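Local coordinates for penicillin-binding protein 2B (Streptococcus pneumoniae, PDB 2WAD), which probably cross-links the peptides of adjacent glycan strands in cell wall peptidoglycan as a penicillin-binding transpeptidase of the elongation machinery, at residues N538-A543 and T568-K573; G483-G488 and N572-S577; T491-P496 and P544-G549; Q530-I535 and V635-T640; V346-Q351 and T524-A529. All blocks are in the same frame, centred on the assembly; numbering follows the deposited sequence.

Contact 1 (N538-A543 and T568-K573); sequences NGVRLA and TKEINK. Unlike the reference sequence in segment 538-543: L542 (reference Val). Unlike the reference sequence in segment 568-573: T568 (reference Pro), K569 (reference Thr), I571 (reference Met).
R541 and N572 meet because the arginine leaves the backbone with CG opposite its own N (chi1 179°) and stays extended to NE, while N572 sets CG between its N and carbonyl carbon (chi1 60°), which brings the amide to the partner strand. R541 NH1 donates to N572 OD1 at 3.0 Å; the oxygen lies close to the guanidinium plane, although the two flat groups are inclined by 53°. I571 CD1 sits over the centre of one guanidinium face and I571 CG2 touches NH1. Three backbone bonds join the two segments: R541 N to N572 O, I571 N to R541 O (3.0 Å) and A543 N to K569 O (3.1 Å). On the face away from the arginine, E570 CG rests on both V540 CG1 and L542 CD2, each at 3.7 Å, and T568 CG2 meets the two methyls of L542. A water bridges A543 O and K569 N at the end of the pairing. The result is a two-stranded antiparallel ribbon in the transpeptidase domain. Helix 525-536 ends just before it in a Schellman motif at N538, its Q530 holding R541 NH2 and L542 O, while N538 leans on helix 578-593.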
# COMPACT_ATOMS: atom_id res chain seq x y z
N ASN A 538 7.44 -16.59 -18.09
CA ASN A 538 7.38 -16.69 -19.55
C ASN A 538 6.56 -15.64 -20.28
O ASN A 538 5.91 -15.94 -21.29
CB ASN A 538 7.00 -18.11 -19.97
CG ASN A 538 8.07 -19.12 -19.54
OD1 ASN A 538 9.26 -18.89 -19.73
ND2 ASN A 538 7.64 -20.22 -18.92
N GLY A 539 6.59 -14.42 -19.76
CA GLY A 539 6.00 -13.26 -20.44
C GLY A 539 4.60 -12.92 -19.97
O GLY A 539 4.02 -11.93 -20.38
N VAL A 540 4.03 -13.75 -19.12
CA VAL A 540 2.73 -13.44 -18.53
C VAL A 540 2.86 -12.70 -17.19
O VAL A 540 3.24 -13.25 -16.16
CB VAL A 540 1.85 -14.69 -18.34
CG1 VAL A 540 0.57 -14.31 -17.60
CG2 VAL A 540 1.58 -15.34 -19.70
N ARG A 541 2.54 -11.42 -17.25
CA ARG A 541 2.77 -10.53 -16.13
C ARG A 541 1.60 -10.61 -15.16
O ARG A 541 0.45 -10.57 -15.57
CB ARG A 541 2.86 -9.13 -16.69
CG ARG A 541 3.09 -8.03 -15.67
CD ARG A 541 3.23 -6.76 -16.49
NE ARG A 541 3.07 -5.64 -15.60
CZ ARG A 541 2.18 -4.68 -15.74
NH1 ARG A 541 1.37 -4.62 -16.79
NH2 ARG A 541 2.14 -3.74 -14.81
N LEU A 542 1.90 -10.76 -13.88
CA LEU A 542 0.89 -11.06 -12.88
C LEU A 542 0.85 -9.95 -11.84
O LEU A 542 1.88 -9.41 -11.45
CB LEU A 542 1.21 -12.39 -12.20
CG LEU A 542 1.20 -13.70 -13.00
CD1 LEU A 542 1.31 -14.89 -12.02
CD2 LEU A 542 -0.06 -13.86 -13.87
N ALA A 543 -0.36 -9.55 -11.42
CA ALA A 543 -0.48 -8.56 -10.37
C ALA A 543 0.05 -9.17 -9.09
O ALA A 543 -0.31 -10.30 -8.73
CB ALA A 543 -1.95 -8.14 -10.18
N THR A 568 -5.21 -15.78 -9.12
CA THR A 568 -4.11 -15.18 -9.84
C THR A 568 -4.64 -14.27 -10.95
O THR A 568 -5.57 -14.65 -11.65
CB THR A 568 -3.25 -16.26 -10.47
OG1 THR A 568 -2.59 -16.98 -9.42
CG2 THR A 568 -2.23 -15.65 -11.41
N LYS A 569 -4.05 -13.09 -11.13
CA LYS A 569 -4.61 -12.16 -12.10
C LYS A 569 -3.61 -11.81 -13.19
O LYS A 569 -2.62 -11.14 -12.92
CB LYS A 569 -5.09 -10.89 -11.40
CG LYS A 569 -5.99 -10.00 -12.25
CD LYS A 569 -6.21 -8.65 -11.57
CE LYS A 569 -6.80 -8.80 -10.16
NZ LYS A 569 -6.88 -7.48 -9.45
N GLU A 570 -3.88 -12.26 -14.41
CA GLU A 570 -3.04 -11.96 -15.56
C GLU A 570 -3.36 -10.58 -16.12
O GLU A 570 -4.53 -10.27 -16.35
CB GLU A 570 -3.23 -13.01 -16.66
CG GLU A 570 -2.87 -14.40 -16.20
CD GLU A 570 -4.08 -15.21 -15.76
OE1 GLU A 570 -5.14 -14.61 -15.46
OE2 GLU A 570 -3.96 -16.44 -15.73
N ILE A 571 -2.33 -9.76 -16.31
CA ILE A 571 -2.51 -8.37 -16.73
C ILE A 571 -2.29 -8.19 -18.24
O ILE A 571 -3.01 -7.43 -18.90
CB ILE A 571 -1.56 -7.41 -15.97
CG1 ILE A 571 -1.77 -7.52 -14.45
CG2 ILE A 571 -1.76 -5.94 -16.41
CD1 ILE A 571 -0.93 -6.55 -13.62
N ASN A 572 -1.28 -8.87 -18.76
CA ASN A 572 -0.95 -8.87 -20.19
C ASN A 572 0.06 -9.97 -20.46
O ASN A 572 0.60 -10.57 -19.52
CB ASN A 572 -0.36 -7.53 -20.62
CG ASN A 572 0.92 -7.18 -19.88
OD1 ASN A 572 0.88 -6.82 -18.71
ND2 ASN A 572 2.06 -7.27 -20.56
N LYS A 573 0.32 -10.23 -21.74
CA LYS A 573 1.36 -11.16 -22.15
C LYS A 573 2.33 -10.36 -22.99
O LYS A 573 1.89 -9.78 -23.96
CB LYS A 573 0.79 -12.28 -23.03
CG LYS A 573 1.75 -13.44 -23.18
CD LYS A 573 1.27 -14.47 -24.20
CE LYS A 573 2.18 -15.69 -24.21
NZ LYS A 573 3.59 -15.25 -24.34
O HOH W 1 -2.03 -12.13 -9.29

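Contact 2 (G483-G488 and N572-S577); sequences GEYGLG and NKVNIS
N572 ND2 gives an almost perfectly straight bond to the backbone oxygen E484 O (3.1 Å, 178°), meeting a lone pair in the carbonyl plane, with the acceptor in turn in the plane of the N572 amide; the other end of that amide is taken by R541. The E484 side chain reaches the same segment further on, its OE2 accepting from N575 N at 3.1 Å on the syn side, somewhat out of the carboxylate plane. A water ties this corner together, donating to E484 OE2 (2.6 Å) and to K573 O and accepting from N572 ND2. E484 thus grips the chain where strand 570-573 runs out into an inverse gamma turn centred on N575. E484 itself lies at the end of helix 471-484, which stops in a Schellman motif, with G486 at positive phi as the first residue to leave helical geometry. Beyond the polar edge, V574 CG2 stands over one face of the Y485 ring in a CH-pi contact, 4.0 Å from its centroid. The second methyl, V574 CG1, lies 3.9 Å from Y485 CZ, and I576 CD1 approaches Y485 OH at 3.8 Å. That hydroxyl is hydrogen-bonded to S394 of helix 389-398, and Y531 of helix 525-536 meets the tyrosine ring edge-to-face.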
# COMPACT_ATOMS: atom_id res chain seq x y z
N GLY A 483 6.61 -0.83 -20.05
CA GLY A 483 5.31 -1.00 -19.42
C GLY A 483 4.73 -2.41 -19.46
O GLY A 483 4.07 -2.85 -18.51
N GLU A 484 5.02 -3.17 -20.52
CA GLU A 484 4.62 -4.58 -20.57
C GLU A 484 5.21 -5.43 -19.44
O GLU A 484 4.71 -6.52 -19.14
CB GLU A 484 5.01 -5.22 -21.90
CG GLU A 484 4.20 -4.74 -23.10
CD GLU A 484 4.61 -5.51 -24.34
OE1 GLU A 484 5.61 -5.16 -24.97
OE2 GLU A 484 3.94 -6.50 -24.69
N TYR A 485 6.29 -4.94 -18.83
CA TYR A 485 6.98 -5.68 -17.79
C TYR A 485 6.74 -5.02 -16.45
O TYR A 485 7.26 -5.47 -15.40
CB TYR A 485 8.47 -5.73 -18.05
CG TYR A 485 8.92 -6.73 -19.09
CD1 TYR A 485 9.16 -8.06 -18.77
CD2 TYR A 485 9.25 -6.31 -20.38
CE1 TYR A 485 9.61 -8.97 -19.75
CE2 TYR A 485 9.72 -7.19 -21.34
CZ TYR A 485 9.91 -8.52 -21.02
OH TYR A 485 10.38 -9.40 -22.00
N GLY A 486 5.93 -3.97 -16.50
CA GLY A 486 5.59 -3.21 -15.30
C GLY A 486 6.58 -2.10 -14.98
O GLY A 486 6.54 -1.47 -13.92
N LEU A 487 7.51 -1.87 -15.90
CA LEU A 487 8.48 -0.79 -15.70
C LEU A 487 7.88 0.53 -16.21
O LEU A 487 7.87 0.78 -17.42
CB LEU A 487 9.77 -1.13 -16.45
CG LEU A 487 10.43 -2.47 -16.07
CD1 LEU A 487 11.60 -2.83 -16.96
CD2 LEU A 487 10.89 -2.41 -14.61
N GLY A 488 7.37 1.38 -15.32
CA GLY A 488 6.73 2.64 -15.73
C GLY A 488 5.21 2.53 -15.82
O GLY A 488 4.56 3.49 -16.20
N ASN A 572 -1.28 -8.87 -18.76
CA ASN A 572 -0.95 -8.87 -20.19
C ASN A 572 0.06 -9.97 -20.46
O ASN A 572 0.60 -10.57 -19.52
CB ASN A 572 -0.36 -7.53 -20.62
CG ASN A 572 0.92 -7.18 -19.88
OD1 ASN A 572 0.88 -6.82 -18.71
ND2 ASN A 572 2.06 -7.27 -20.56
N LYS A 573 0.32 -10.23 -21.74
CA LYS A 573 1.36 -11.16 -22.15
C LYS A 573 2.33 -10.36 -22.99
O LYS A 573 1.89 -9.78 -23.96
CB LYS A 573 0.79 -12.28 -23.03
CG LYS A 573 1.75 -13.44 -23.18
CD LYS A 573 1.27 -14.47 -24.20
CE LYS A 573 2.18 -15.69 -24.21
NZ LYS A 573 3.59 -15.25 -24.34
N VAL A 574 3.62 -10.35 -22.63
CA VAL A 574 4.63 -9.66 -23.42
C VAL A 574 4.65 -10.18 -24.86
O VAL A 574 4.64 -11.39 -25.09
CB VAL A 574 6.06 -9.79 -22.79
CG1 VAL A 574 7.12 -9.05 -23.66
CG2 VAL A 574 6.07 -9.29 -21.30
N ASN A 575 4.71 -9.26 -25.82
CA ASN A 575 4.54 -9.57 -27.25
C ASN A 575 5.81 -10.05 -27.95
O ASN A 575 6.24 -9.49 -28.98
CB ASN A 575 3.94 -8.36 -27.99
CG ASN A 575 3.52 -8.72 -29.41
OD1 ASN A 575 3.14 -9.86 -29.66
ND2 ASN A 575 3.61 -7.77 -30.34
N ILE A 576 6.43 -11.08 -27.40
CA ILE A 576 7.60 -11.65 -28.07
C ILE A 576 7.37 -13.14 -28.16
O ILE A 576 6.66 -13.70 -27.34
CB ILE A 576 8.91 -11.41 -27.31
CG1 ILE A 576 8.82 -11.94 -25.86
CG2 ILE A 576 9.28 -9.95 -27.37
CD1 ILE A 576 10.09 -11.69 -25.03
N SER A 577 8.00 -13.80 -29.13
CA SER A 577 7.78 -15.22 -29.36
C SER A 577 8.33 -16.05 -28.20
O SER A 577 9.13 -15.58 -27.38
CB SER A 577 8.46 -15.65 -30.65
OG SER A 577 9.87 -15.50 -30.51
O HOH W 2 1.77 -6.79 -23.30

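Contact 3 (T491-P496 and P544-G549); sequences TGIDLP and PHIVEG. Unlike the reference sequence in segment 544-549: H545 (reference Arg).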
# COMPACT_ATOMS: atom_id res chain seq x y z
N THR A 491 1.44 -1.63 -11.32
CA THR A 491 1.71 -3.05 -11.08
C THR A 491 0.46 -3.87 -10.83
O THR A 491 0.46 -5.09 -11.07
CB THR A 491 2.70 -3.28 -9.90
OG1 THR A 491 2.12 -2.87 -8.67
CG2 THR A 491 3.98 -2.51 -10.08
N GLY A 492 -0.60 -3.23 -10.33
CA GLY A 492 -1.81 -3.95 -9.91
C GLY A 492 -1.82 -4.37 -8.44
O GLY A 492 -2.72 -5.10 -7.98
N ILE A 493 -0.80 -3.95 -7.69
CA ILE A 493 -0.68 -4.43 -6.32
C ILE A 493 -1.90 -3.97 -5.49
O ILE A 493 -2.43 -2.89 -5.75
CB ILE A 493 0.61 -3.99 -5.64
CG1 ILE A 493 0.85 -4.84 -4.38
CG2 ILE A 493 0.62 -2.50 -5.35
CD1 ILE A 493 2.08 -4.46 -3.65
N ASP A 494 -2.32 -4.81 -4.54
CA ASP A 494 -3.52 -4.58 -3.73
C ASP A 494 -3.29 -3.59 -2.57
O ASP A 494 -3.49 -3.91 -1.39
CB ASP A 494 -4.09 -5.92 -3.24
CG ASP A 494 -3.05 -6.81 -2.51
OD1 ASP A 494 -1.80 -6.61 -2.67
OD2 ASP A 494 -3.49 -7.77 -1.84
N LEU A 495 -2.85 -2.38 -2.92
CA LEU A 495 -2.73 -1.28 -1.96
C LEU A 495 -3.34 -0.07 -2.64
O LEU A 495 -3.35 -0.01 -3.86
CB LEU A 495 -1.26 -1.01 -1.59
CG LEU A 495 -0.54 -2.06 -0.72
CD1 LEU A 495 0.94 -1.77 -0.57
CD2 LEU A 495 -1.20 -2.26 0.64
N PRO A 496 -3.90 0.87 -1.86
CA PRO A 496 -4.68 1.95 -2.48
C PRO A 496 -3.93 2.79 -3.51
O PRO A 496 -4.49 3.14 -4.55
CB PRO A 496 -5.16 2.81 -1.30
CG PRO A 496 -4.77 2.08 -0.05
CD PRO A 496 -4.08 0.80 -0.40
N PRO A 544 0.89 -8.41 -8.36
CA PRO A 544 1.37 -8.84 -7.06
C PRO A 544 0.25 -8.67 -6.04
O PRO A 544 -0.53 -7.73 -6.13
CB PRO A 544 2.54 -7.89 -6.75
CG PRO A 544 2.59 -6.89 -7.85
CD PRO A 544 1.39 -7.08 -8.75
N HIS A 545 0.12 -9.63 -5.13
CA HIS A 545 -0.97 -9.55 -4.18
C HIS A 545 -0.41 -9.95 -2.82
O HIS A 545 0.31 -10.95 -2.72
CB HIS A 545 -2.24 -10.33 -4.60
CG HIS A 545 -2.04 -11.81 -4.79
ND1 HIS A 545 -2.32 -12.72 -3.79
CD2 HIS A 545 -1.66 -12.53 -5.86
CE1 HIS A 545 -2.09 -13.94 -4.24
NE2 HIS A 545 -1.68 -13.85 -5.49
N ILE A 546 -0.69 -9.12 -1.82
CA ILE A 546 -0.20 -9.32 -0.46
C ILE A 546 -1.18 -10.21 0.32
O ILE A 546 -0.80 -10.91 1.26
CB ILE A 546 -0.06 -7.96 0.24
CG1 ILE A 546 0.96 -7.08 -0.47
CG2 ILE A 546 0.36 -8.15 1.69
CD1 ILE A 546 0.78 -5.58 -0.24
N VAL A 547 -2.46 -10.15 -0.06
CA VAL A 547 -3.48 -10.98 0.57
C VAL A 547 -3.60 -12.33 -0.14
O VAL A 547 -3.62 -12.37 -1.37
CB VAL A 547 -4.84 -10.27 0.63
CG1 VAL A 547 -5.89 -11.25 1.12
CG2 VAL A 547 -4.76 -9.04 1.56
N GLU A 548 -3.67 -13.41 0.63
CA GLU A 548 -3.70 -14.77 0.08
C GLU A 548 -5.12 -15.30 -0.01
O GLU A 548 -5.45 -16.01 -0.96
CB GLU A 548 -2.83 -15.75 0.90
CG GLU A 548 -2.88 -17.23 0.45
CD GLU A 548 -4.07 -18.00 1.03
OE1 GLU A 548 -4.57 -18.94 0.38
OE2 GLU A 548 -4.54 -17.68 2.13
N GLY A 549 -5.95 -14.96 0.97
CA GLY A 549 -7.34 -15.42 0.94
C GLY A 549 -8.23 -14.70 1.94
O GLY A 549 -7.75 -14.03 2.84
O HOH W 3 -3.36 -7.14 -6.56
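I546 CD1 is the meeting point of the apolar centre, touching I493 CD1 at 3.8 Å and, at the same distance, L495 CG. The I546 side chain lies across that of L495 at about a right angle, its methyl also within reach of both leucine CD atoms. Next along, the P544 ring fits against T491 and I493: its CG is 4.1 Å from I493 CB, and its CD packs on the carbonyl oxygen T491 O. I493 CA directs its hydrogen almost straight at P544 O, a CA-H...O contact of 3.3 Å. M526 of helix 525-536 and V355 of strand 355-363 close round this apolar cluster. The contact joins the loop between helices 471-484 and 509-515 to the start of strand 547-553, which belongs to a mixed sheet with strands 63-64, 307-310 and 559-565. D494, the centre of an inverse gamma turn, carries the polar side. Its chi1 of 53° tucks CG between its own N and carbonyl carbon and aims the carboxylate at two consecutive amides. D494 OD1 accepts from I546 N at 2.9 Å and OD2 from V547 N at 3.1 Å, both on syn lone pairs, with a weak second bond from I546 N to OD2. Y272 also hydrogen-bonds OD2. At the outer edge a water donates to G492 O (2.6 Å) and P544 O, while H545 ND1 binds V547 O.

Contact 4 (Q530-I535 and V635-T640); sequences QYVATI and VAYAPT. Unlike the reference sequence in segment 635-640: T640 (reference Ser).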
# COMPACT_ATOMS: atom_id res chain seq x y z
N GLN A 530 8.28 -7.18 -10.40
CA GLN A 530 7.26 -7.70 -11.32
C GLN A 530 7.92 -7.94 -12.67
O GLN A 530 7.57 -8.86 -13.38
CB GLN A 530 6.12 -6.68 -11.53
CG GLN A 530 4.97 -7.18 -12.45
CD GLN A 530 3.81 -6.19 -12.47
OE1 GLN A 530 4.02 -4.99 -12.72
NE2 GLN A 530 2.61 -6.65 -12.13
N TYR A 531 8.90 -7.10 -13.01
CA TYR A 531 9.58 -7.24 -14.30
C TYR A 531 10.33 -8.58 -14.36
O TYR A 531 10.11 -9.39 -15.27
CB TYR A 531 10.48 -6.02 -14.54
CG TYR A 531 11.73 -6.23 -15.38
CD1 TYR A 531 11.64 -6.66 -16.70
CD2 TYR A 531 13.00 -5.93 -14.88
CE1 TYR A 531 12.75 -6.83 -17.49
CE2 TYR A 531 14.14 -6.10 -15.67
CZ TYR A 531 14.00 -6.54 -16.98
OH TYR A 531 15.09 -6.73 -17.80
N VAL A 532 11.17 -8.86 -13.37
CA VAL A 532 11.88 -10.15 -13.42
C VAL A 532 10.92 -11.33 -13.23
O VAL A 532 11.16 -12.40 -13.81
CB VAL A 532 13.09 -10.24 -12.46
CG1 VAL A 532 12.63 -10.11 -10.98
CG2 VAL A 532 13.78 -11.59 -12.67
N ALA A 533 9.84 -11.14 -12.46
CA ALA A 533 8.84 -12.22 -12.27
C ALA A 533 8.11 -12.55 -13.58
O ALA A 533 7.78 -13.72 -13.83
CB ALA A 533 7.80 -11.87 -11.19
N THR A 534 7.89 -11.52 -14.40
CA THR A 534 7.27 -11.67 -15.72
C THR A 534 8.13 -12.51 -16.65
O THR A 534 7.65 -13.42 -17.34
CB THR A 534 6.98 -10.27 -16.35
OG1 THR A 534 6.06 -9.54 -15.52
CG2 THR A 534 6.41 -10.39 -17.75
N ILE A 535 9.42 -12.21 -16.68
CA ILE A 535 10.39 -13.07 -17.36
C ILE A 535 10.33 -14.50 -16.84
O ILE A 535 10.28 -15.47 -17.60
CB ILE A 535 11.83 -12.51 -17.24
CG1 ILE A 535 11.92 -11.16 -17.95
CG2 ILE A 535 12.81 -13.53 -17.84
CD1 ILE A 535 13.22 -10.38 -17.77
N VAL A 635 18.38 -8.29 -10.26
CA VAL A 635 17.14 -9.06 -10.31
C VAL A 635 17.52 -10.54 -10.54
O VAL A 635 18.53 -10.82 -11.16
CB VAL A 635 16.18 -8.56 -11.44
CG1 VAL A 635 15.75 -7.12 -11.18
CG2 VAL A 635 16.83 -8.64 -12.81
N ALA A 636 16.73 -11.47 -10.03
CA ALA A 636 17.04 -12.90 -10.14
C ALA A 636 15.77 -13.73 -10.00
O ALA A 636 14.80 -13.29 -9.39
CB ALA A 636 18.04 -13.30 -9.03
N TYR A 637 15.79 -14.95 -10.52
CA TYR A 637 14.76 -15.95 -10.18
C TYR A 637 15.37 -17.34 -10.03
O TYR A 637 16.52 -17.56 -10.41
CB TYR A 637 13.63 -15.96 -11.20
CG TYR A 637 14.07 -16.25 -12.62
CD1 TYR A 637 14.26 -17.56 -13.07
CD2 TYR A 637 14.34 -15.21 -13.51
CE1 TYR A 637 14.70 -17.81 -14.38
CE2 TYR A 637 14.73 -15.46 -14.82
CZ TYR A 637 14.93 -16.76 -15.24
OH TYR A 637 15.35 -16.97 -16.54
N ALA A 638 14.59 -18.27 -9.48
CA ALA A 638 15.06 -19.61 -9.14
C ALA A 638 13.90 -20.48 -8.68
O ALA A 638 12.90 -19.98 -8.16
CB ALA A 638 16.13 -19.55 -8.02
N PRO A 639 14.03 -21.80 -8.83
CA PRO A 639 15.16 -22.36 -9.56
C PRO A 639 15.06 -22.13 -11.06
O PRO A 639 13.96 -21.99 -11.61
CB PRO A 639 15.12 -23.85 -9.22
CG PRO A 639 13.93 -24.08 -8.35
CD PRO A 639 13.37 -22.76 -7.93
N THR A 640 16.20 -22.05 -11.73
CA THR A 640 16.18 -21.78 -13.16
C THR A 640 15.08 -22.57 -13.87
O THR A 640 14.31 -22.00 -14.64
CB THR A 640 17.56 -22.08 -13.77
OG1 THR A 640 18.52 -21.18 -13.21
CG2 THR A 640 17.54 -21.93 -15.29
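V532, on helix 525-536, is the bump that enters the hollow between V635 and Y637, neighbours on one face of strand 634-638. Here a helix lies against the antiparallel sheet of the transpeptidase domain, the fold shared with beta-lactamases; the axes of the two short segments approach to 8.1 Å and are inclined by 38°. V532 and V635 slide past each other in opposite directions, and their branch points come together, CB to CB, at 3.7 Å. V532 CG1 lodges beside V635 CB, whereas CG2, opposite the backbone N of its residue, continues along the strand over A636 O to the tyrosine. The intervening A636 directs its methyl away from the helix, which leaves its backbone as the floor of the hollow. One turn further on, I535 supplies a second, smaller bump; its side chain crosses that of Y637 at about a right angle, with I535 CG2 4.1 Å from Y637 CE2. No hydrogen bond crosses this buried interface. F588 of helix 578-593 touches I535, V635 and Y637 alike, closing the side of the cluster, and A646 of strand 645-650 lies against V532. The Y637 ring is met at its edge, in plane, where V532 CG2 comes to 3.8 Å from CD2.

Contact 5 (V346-Q351 and T524-A529); sequences VALNPQ and TPMQLA. Unlike the reference sequence in segment 346-351: Q351 (reference Lys).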
# COMPACT_ATOMS: atom_id res chain seq x y z
N VAL A 346 12.20 -6.85 -2.86
CA VAL A 346 10.84 -7.37 -2.96
C VAL A 346 11.02 -8.74 -3.60
O VAL A 346 11.71 -8.88 -4.61
CB VAL A 346 9.93 -6.50 -3.91
CG1 VAL A 346 8.59 -7.22 -4.21
CG2 VAL A 346 9.62 -5.14 -3.32
N ALA A 347 10.42 -9.74 -2.97
CA ALA A 347 10.42 -11.09 -3.50
C ALA A 347 8.98 -11.46 -3.85
O ALA A 347 8.07 -11.25 -3.03
CB ALA A 347 10.94 -12.09 -2.41
N LEU A 348 8.79 -12.08 -5.01
CA LEU A 348 7.45 -12.51 -5.46
C LEU A 348 7.46 -13.97 -5.92
O LEU A 348 8.49 -14.46 -6.39
CB LEU A 348 7.03 -11.67 -6.68
CG LEU A 348 6.97 -10.14 -6.58
CD1 LEU A 348 6.54 -9.52 -7.91
CD2 LEU A 348 6.05 -9.70 -5.46
N ASN A 349 6.33 -14.66 -5.77
CA ASN A 349 6.11 -15.97 -6.37
C ASN A 349 5.68 -15.65 -7.81
O ASN A 349 4.62 -15.06 -8.00
CB ASN A 349 4.98 -16.67 -5.61
CG ASN A 349 4.60 -18.05 -6.18
OD1 ASN A 349 4.75 -18.32 -7.37
ND2 ASN A 349 4.08 -18.90 -5.31
N PRO A 350 6.52 -16.00 -8.80
CA PRO A 350 6.27 -15.66 -10.21
C PRO A 350 5.14 -16.49 -10.83
O PRO A 350 4.69 -16.17 -11.94
CB PRO A 350 7.58 -16.06 -10.91
CG PRO A 350 8.10 -17.25 -9.99
CD PRO A 350 7.74 -16.80 -8.61
N GLN A 351 4.69 -17.53 -10.14
CA GLN A 351 3.60 -18.37 -10.68
C GLN A 351 2.23 -17.79 -10.34
O GLN A 351 1.26 -18.11 -11.00
CB GLN A 351 3.70 -19.82 -10.15
CG GLN A 351 4.83 -20.65 -10.79
CD GLN A 351 5.01 -22.05 -10.18
OE1 GLN A 351 4.40 -22.38 -9.16
NE2 GLN A 351 5.86 -22.88 -10.80
N THR A 524 9.98 1.88 -9.13
CA THR A 524 9.92 1.40 -7.74
C THR A 524 10.46 -0.04 -7.64
O THR A 524 10.56 -0.75 -8.63
CB THR A 524 8.48 1.32 -7.23
OG1 THR A 524 7.81 0.27 -7.93
CG2 THR A 524 7.71 2.63 -7.43
N PRO A 525 10.82 -0.48 -6.43
CA PRO A 525 11.32 -1.85 -6.28
C PRO A 525 10.23 -2.89 -6.62
O PRO A 525 10.57 -3.95 -7.13
CB PRO A 525 11.77 -1.92 -4.81
CG PRO A 525 12.10 -0.48 -4.44
CD PRO A 525 11.15 0.39 -5.28
N MET A 526 8.95 -2.60 -6.37
CA MET A 526 7.87 -3.50 -6.73
C MET A 526 7.79 -3.68 -8.25
O MET A 526 7.64 -4.81 -8.73
CB MET A 526 6.54 -3.05 -6.11
CG MET A 526 5.34 -3.94 -6.36
SD MET A 526 5.50 -5.55 -5.53
CE MET A 526 5.56 -5.01 -3.83
N GLN A 527 7.91 -2.60 -9.00
CA GLN A 527 7.94 -2.67 -10.48
C GLN A 527 9.10 -3.54 -10.98
O GLN A 527 8.95 -4.33 -11.93
CB GLN A 527 8.03 -1.26 -11.09
CG GLN A 527 6.75 -0.39 -10.95
CD GLN A 527 6.92 1.02 -11.50
OE1 GLN A 527 7.83 1.73 -11.09
NE2 GLN A 527 6.06 1.43 -12.43
N LEU A 528 10.27 -3.37 -10.35
CA LEU A 528 11.46 -4.16 -10.77
C LEU A 528 11.32 -5.64 -10.39
O LEU A 528 11.79 -6.48 -11.14
CB LEU A 528 12.77 -3.54 -10.22
CG LEU A 528 13.09 -2.18 -10.85
CD1 LEU A 528 14.03 -1.35 -9.95
CD2 LEU A 528 13.77 -2.42 -12.18
N ALA A 529 10.65 -5.96 -9.28
CA ALA A 529 10.30 -7.36 -9.03
C ALA A 529 9.31 -7.94 -10.04
O ALA A 529 9.43 -9.09 -10.44
CB ALA A 529 9.80 -7.59 -7.61
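V346 faces the helix with its whole side chain, starting from CB, which lies 3.9 Å from A529 CB. Its CG1 branch points opposite the backbone N (chi1 169°) and so runs into the angle between two helix residues, touching A529 CB at 3.6 Å and M526 SD at 3.8 Å; the methionine CE reaches it too. The other methyl, V346 CG2, goes toward the start of the helix, where it meets the backbone at P525 C and M526 N and lies 4.1 Å from P525 CB. M526 crosses the valine at about a right angle; its chain bends at chi2 and chi3, which brings SD and CE alongside V346 CG1. Strand 342-348 is an inner strand of the six-stranded antiparallel sheet, between 355-363 and 645-650, and helix 525-536 lies on its face, the local axes inclined by 34°. The helix opens with a capping box: Q527 N donates to T524 OG1, and T524 N returns a bond of 2.9 Å to Q527 OE1, in the amide's carbonyl plane. Two residues along the strand, L348 continues the apolar surface. L348 CD1 rests on A529 CB at 3.8 Å, while CD2 approaches M526 SD at 4.2 Å. A347, between V346 and L348, turns its methyl to the opposite side of the sheet, against I645 and L356. Past the strand end, N349 OD1 accepts from Q351 N, an Asx turn.

Contacts 4 and 5, with centres about 8 Å apart, set successive parts of helix 525-536 on one sheet, and L348 CD1 lies 3.8 Å from Q530 N where they meet. The helix runs on in the chain into contact 1, and G539 N probably bonds back to T534 O (2.8 Å). Contacts 1 and 2 share N572 and K573, and G539 O probably accepts from V574 N at 2.8 Å. Q530 also reaches contact 3, its NE2 lying 2.9 Å from T491 O. Contact 4 comes nearest the catalytic centre: the V635 side chain is about 9 Å from that of S386, assigned as the acyl-ester nucleophile. The others lie away from it.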